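Local coordinates for probable quinone reductase Qor (NADPH:quinone reductase) (Zeta-crystallin homolog protein) (Mycobacterium tuberculosis, PDB 4RVU) that binds NADPH and probably passes its electrons to quinones, as a quinone reductase of the zinc-binding dehydrogenase family that resembles zeta-crystallin, at residues T83-S86 with V87-V91; P253-D256 with P257-N261. One frame throughout, in Å; residues are numbered along the deposited sequence.

Contact 1 (T83-S86 with V87-V91); sequences TAIS and VGDRV
Asp89 folds back over Ser86, and the two residues are joined by both backbone and side chain. From CB, which lies 3.3 Å from Ser86 O, the Asp89 side chain runs beside its own backbone N (chi1 -75°), and this torsion turns the carboxylate back toward Ser86. CG stays close to the same carbonyl oxygen, OD1 is more distant from Ser86 O (3.9 Å), and OD2 accepts from Ser86 N at 2.9 Å. The bond is nearly straight (162°), yet the N-H arrives from above the carboxylate, 56° out of its plane. OD2 also takes a water at 2.6 Å; that water donates a second time to Ala84 O and accepts only weakly from Ser86 OG. Ser86 to Asp89 form a type II beta turn, closed by Asp89 N donating to Ser86 O over 3.0 Å. Its third position is Gly88, whose positive phi would press a CB against the preceding carbonyl. The turn leads into strand 90-93 of the GroES-like domain, where that strand pairs antiparallel with strand 67-74. Just upstream, Thr83 OG1 accepts from Ile85 N in an ST turn. Beneath the polar layer, Ile85 CG2 passes 4.1 Å from Asp89 OD2 and meets Val91 CG1 at 3.8 Å, both side chains also resting on Val71. Lys113 NZ, on strand 111-113, approaches Asp89 OD2 as a long, weak ion pair.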
loop_
_atom_site.group_PDB
_atom_site.type_symbol
_atom_site.label_atom_id
_atom_site.label_comp_id
_atom_site.label_asym_id
_atom_site.label_seq_id
_atom_site.Cartn_x
_atom_site.Cartn_y
_atom_site.Cartn_z
ATOM N N THR A 83 -31.250 -14.228 11.280
ATOM C CA THR A 83 -31.059 -14.412 9.844
ATOM C C THR A 83 -32.375 -14.677 9.133
ATOM O O THR A 83 -33.294 -15.265 9.704
ATOM C CB THR A 83 -30.060 -15.552 9.535
ATOM O OG1 THR A 83 -29.976 -15.749 8.115
ATOM C CG2 THR A 83 -30.505 -16.855 10.187
ATOM N N ALA A 84 -32.457 -14.236 7.881
ATOM C CA ALA A 84 -33.624 -14.501 7.049
ATOM C C ALA A 84 -33.500 -15.835 6.321
ATOM O O ALA A 84 -34.445 -16.273 5.666
ATOM C CB ALA A 84 -33.837 -13.372 6.057
ATOM N N ILE A 85 -32.337 -16.474 6.430
ATOM C CA ILE A 85 -32.127 -17.807 5.860
ATOM C C ILE A 85 -32.952 -18.849 6.612
ATOM O O ILE A 85 -32.962 -18.853 7.841
ATOM C CB ILE A 85 -30.646 -18.262 5.958
ATOM C CG1 ILE A 85 -29.668 -17.220 5.401
ATOM C CG2 ILE A 85 -30.455 -19.607 5.287
ATOM C CD1 ILE A 85 -30.086 -16.562 4.156
ATOM N N SER A 86 -33.602 -19.754 5.881
ATOM C CA SER A 86 -34.458 -20.772 6.491
ATOM C C SER A 86 -34.102 -22.168 5.999
ATOM O O SER A 86 -33.507 -22.316 4.927
ATOM C CB SER A 86 -35.927 -20.472 6.180
ATOM O OG SER A 86 -36.327 -19.243 6.760
ATOM N N VAL A 87 -34.455 -23.190 6.783
ATOM C CA VAL A 87 -34.283 -24.576 6.345
ATOM C C VAL A 87 -34.898 -24.755 4.962
ATOM O O VAL A 87 -35.995 -24.258 4.695
ATOM C CB VAL A 87 -34.920 -25.582 7.335
ATOM C CG1 VAL A 87 -35.030 -26.952 6.709
ATOM C CG2 VAL A 87 -34.101 -25.655 8.619
ATOM N N GLY A 88 -34.178 -25.437 4.074
ATOM C CA GLY A 88 -34.645 -25.642 2.714
ATOM C C GLY A 88 -34.045 -24.684 1.695
ATOM O O GLY A 88 -34.035 -24.985 0.490
ATOM N N ASP A 89 -33.567 -23.527 2.156
ATOM C CA ASP A 89 -32.982 -22.540 1.244
ATOM C C ASP A 89 -31.689 -23.055 0.612
ATOM O O ASP A 89 -30.896 -23.735 1.279
ATOM C CB ASP A 89 -32.688 -21.212 1.965
ATOM C CG ASP A 89 -33.937 -20.391 2.244
ATOM O OD1 ASP A 89 -35.011 -20.715 1.703
ATOM O OD2 ASP A 89 -33.837 -19.399 3.001
ATOM N N ARG A 90 -31.484 -22.724 -0.667
ATOM C CA ARG A 90 -30.218 -22.973 -1.354
ATOM C C ARG A 90 -29.300 -21.813 -1.008
ATOM O O ARG A 90 -29.667 -20.648 -1.203
ATOM C CB ARG A 90 -30.402 -23.010 -2.873
ATOM C CG ARG A 90 -31.113 -24.232 -3.413
ATOM C CD ARG A 90 -31.425 -24.041 -4.907
ATOM N NE ARG A 90 -30.214 -24.119 -5.698
ATOM C CZ ARG A 90 -29.832 -23.228 -6.609
ATOM N NH1 ARG A 90 -30.582 -22.165 -6.897
ATOM N NH2 ARG A 90 -28.688 -23.414 -7.243
ATOM N N VAL A 91 -28.119 -22.123 -0.487
ATOM C CA VAL A 91 -27.238 -21.074 0.022
ATOM C C VAL A 91 -25.797 -21.344 -0.363
ATOM O O VAL A 91 -25.453 -22.454 -0.766
ATOM C CB VAL A 91 -27.341 -20.927 1.552
ATOM C CG1 VAL A 91 -28.732 -20.450 1.970
ATOM C CG2 VAL A 91 -26.955 -22.228 2.255
HETATM O O HOH W 1 -35.919 -18.061 3.786
#

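Contact 2 (P253-D256 with P257-N261); sequences PPVD and PQRLN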
loop_
_atom_site.group_PDB
_atom_site.type_symbol
_atom_site.label_atom_id
_atom_site.label_comp_id
_atom_site.label_asym_id
_atom_site.label_seq_id
_atom_site.Cartn_x
_atom_site.Cartn_y
_atom_site.Cartn_z
ATOM N N PRO A 253 9.575 -13.158 -1.335
ATOM C CA PRO A 253 10.632 -12.853 -0.360
ATOM C C PRO A 253 10.477 -11.427 0.177
ATOM O O PRO A 253 9.891 -10.590 -0.515
ATOM C CB PRO A 253 11.922 -12.977 -1.185
ATOM C CG PRO A 253 11.548 -13.886 -2.348
ATOM C CD PRO A 253 10.124 -13.497 -2.663
ATOM N N PRO A 254 10.974 -11.163 1.396
ATOM C CA PRO A 254 10.912 -9.834 2.021
ATOM C C PRO A 254 11.290 -8.708 1.051
ATOM O O PRO A 254 12.283 -8.815 0.326
ATOM C CB PRO A 254 11.920 -9.958 3.160
ATOM C CG PRO A 254 11.780 -11.392 3.598
ATOM C CD PRO A 254 11.545 -12.171 2.313
ATOM N N VAL A 255 10.480 -7.648 1.036
ATOM C CA VAL A 255 10.623 -6.552 0.079
ATOM C C VAL A 255 11.223 -5.311 0.732
ATOM O O VAL A 255 10.618 -4.734 1.637
ATOM C CB VAL A 255 9.249 -6.171 -0.522
ATOM C CG1 VAL A 255 9.379 -5.001 -1.482
ATOM C CG2 VAL A 255 8.599 -7.388 -1.225
ATOM N N ASP A 256 12.409 -4.899 0.283
ATOM C CA ASP A 256 12.979 -3.615 0.708
ATOM C C ASP A 256 11.985 -2.512 0.357
ATOM O O ASP A 256 11.683 -2.322 -0.819
ATOM C CB ASP A 256 14.292 -3.367 -0.040
ATOM C CG ASP A 256 14.988 -2.068 0.371
ATOM O OD1 ASP A 256 14.353 -1.168 0.951
ATOM O OD2 ASP A 256 16.198 -1.950 0.090
ATOM N N PRO A 257 11.468 -1.783 1.370
ATOM C CA PRO A 257 10.478 -0.740 1.081
ATOM C C PRO A 257 10.980 0.302 0.095
ATOM O O PRO A 257 10.169 0.888 -0.622
ATOM C CB PRO A 257 10.237 -0.103 2.454
ATOM C CG PRO A 257 10.497 -1.215 3.417
ATOM C CD PRO A 257 11.664 -1.961 2.823
ATOM N N GLN A 258 12.290 0.528 0.039
ATOM C CA GLN A 258 12.828 1.482 -0.935
ATOM C C GLN A 258 12.606 1.049 -2.383
ATOM O O GLN A 258 12.676 1.876 -3.299
ATOM C CB GLN A 258 14.309 1.795 -0.669
ATOM C CG GLN A 258 14.532 2.670 0.576
ATOM C CD GLN A 258 14.243 4.145 0.329
ATOM O OE1 GLN A 258 13.626 4.513 -0.671
ATOM N NE2 GLN A 258 14.709 4.999 1.239
ATOM N N ARG A 259 12.339 -0.237 -2.598
ATOM C CA ARG A 259 11.942 -0.679 -3.929
ATOM C C ARG A 259 10.641 -0.013 -4.349
ATOM O O ARG A 259 10.429 0.240 -5.533
ATOM C CB ARG A 259 11.815 -2.208 -3.995
ATOM C CG ARG A 259 13.158 -2.926 -3.852
ATOM C CD ARG A 259 12.978 -4.430 -3.736
ATOM N NE ARG A 259 12.376 -4.990 -4.941
ATOM C CZ ARG A 259 11.851 -6.209 -5.017
ATOM N NH1 ARG A 259 11.855 -7.004 -3.957
ATOM N NH2 ARG A 259 11.315 -6.632 -6.149
ATOM N N LEU A 260 9.769 0.277 -3.386
ATOM C CA LEU A 260 8.474 0.886 -3.699
ATOM C C LEU A 260 8.654 2.342 -4.118
ATOM O O LEU A 260 7.874 2.885 -4.900
ATOM C CB LEU A 260 7.521 0.788 -2.501
ATOM C CG LEU A 260 7.302 -0.584 -1.869
ATOM C CD1 LEU A 260 6.307 -0.495 -0.708
ATOM C CD2 LEU A 260 6.807 -1.602 -2.908
ATOM N N ASN A 261 9.703 2.965 -3.584
ATOM C CA ASN A 261 10.077 4.317 -3.942
ATOM C C ASN A 261 10.586 4.323 -5.385
ATOM O O ASN A 261 10.040 5.000 -6.238
ATOM C CB ASN A 261 11.147 4.802 -2.950
ATOM C CG ASN A 261 11.623 6.222 -3.219
ATOM O OD1 ASN A 261 11.232 6.864 -4.200
ATOM N ND2 ASN A 261 12.489 6.719 -2.341
HETATM O O HOH W 2 10.812 -9.688 -3.072
HETATM O O HOH W 3 13.721 -6.856 -1.501
#
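Asp256 OD1 accepts from Gln258 N at 2.8 Å, reaching forward over Pro257 to the first turn of the helix. With CG anti to the backbone N (chi1 -178°), the carboxylate is carried toward that amide, which meets OD1 from above the carboxylate plane, 45° out of it. Asp256 OD1 also lies 3.4 Å from Gln258 CB, in the same residue whose backbone N-H it accepts. The backbone of Asp256 adds a second link: its O accepts from Arg259 N at 2.8 Å, again from above the carbonyl plane, and Arg259 CB and CG lie close against the same oxygen. The side-chain bond from Gln258 N to Asp256 OD1 is a capping bond where the chain enters helix 258-262, in the nucleotide-binding, Rossmann-type part of the enzyme; Pro257, which has no N-H to give, sits between the capping residue and the amide it binds. Further out, the arginine chain, bent at chi3 (63°), passes Asp256 CB and crosses Val255 at about a right angle, bringing NH1 to 4.0 Å from Val255 CG1. Two waters tie NH1 back to the loop. One, in the guanidinium plane at its edge, donates to Pro253 O; the other donates to Pro254 O and accepts from Asp256 N, 3.0 Å away, linking the capping residue to the arginine by a second route. NH2 makes a salt bridge to Asp230 of helix 229-234, whose Phe229 and Leu233 also touch the arginine. On Gln258, OE1 accepts from Asn261 ND2 at 3.0 Å within the carbonyl plane, while NE2 is hydrogen-bonded to Tyr55 OH of the second subunit.

From the N terminus, the chain first forms contact 1, where the loop after strand 67-74 turns into strand 90-93; the turn ends the long connection between two antiparallel neighbours in the sheet of the GroES-like domain. The chain then lays down five of the six strands of the parallel sheet before reaching contact 2, in the connection from strand 240-244 through helix 258-262 to strand 267-269, the sixth. The contacts follow in series, neither nesting nor crossing, on opposite sides of the chain's centre; the centres of contacts 1 and 2 are about 47 Å apart. No other chain of the assembly touches contact 1, whereas contact 2 also packs against the second subunit.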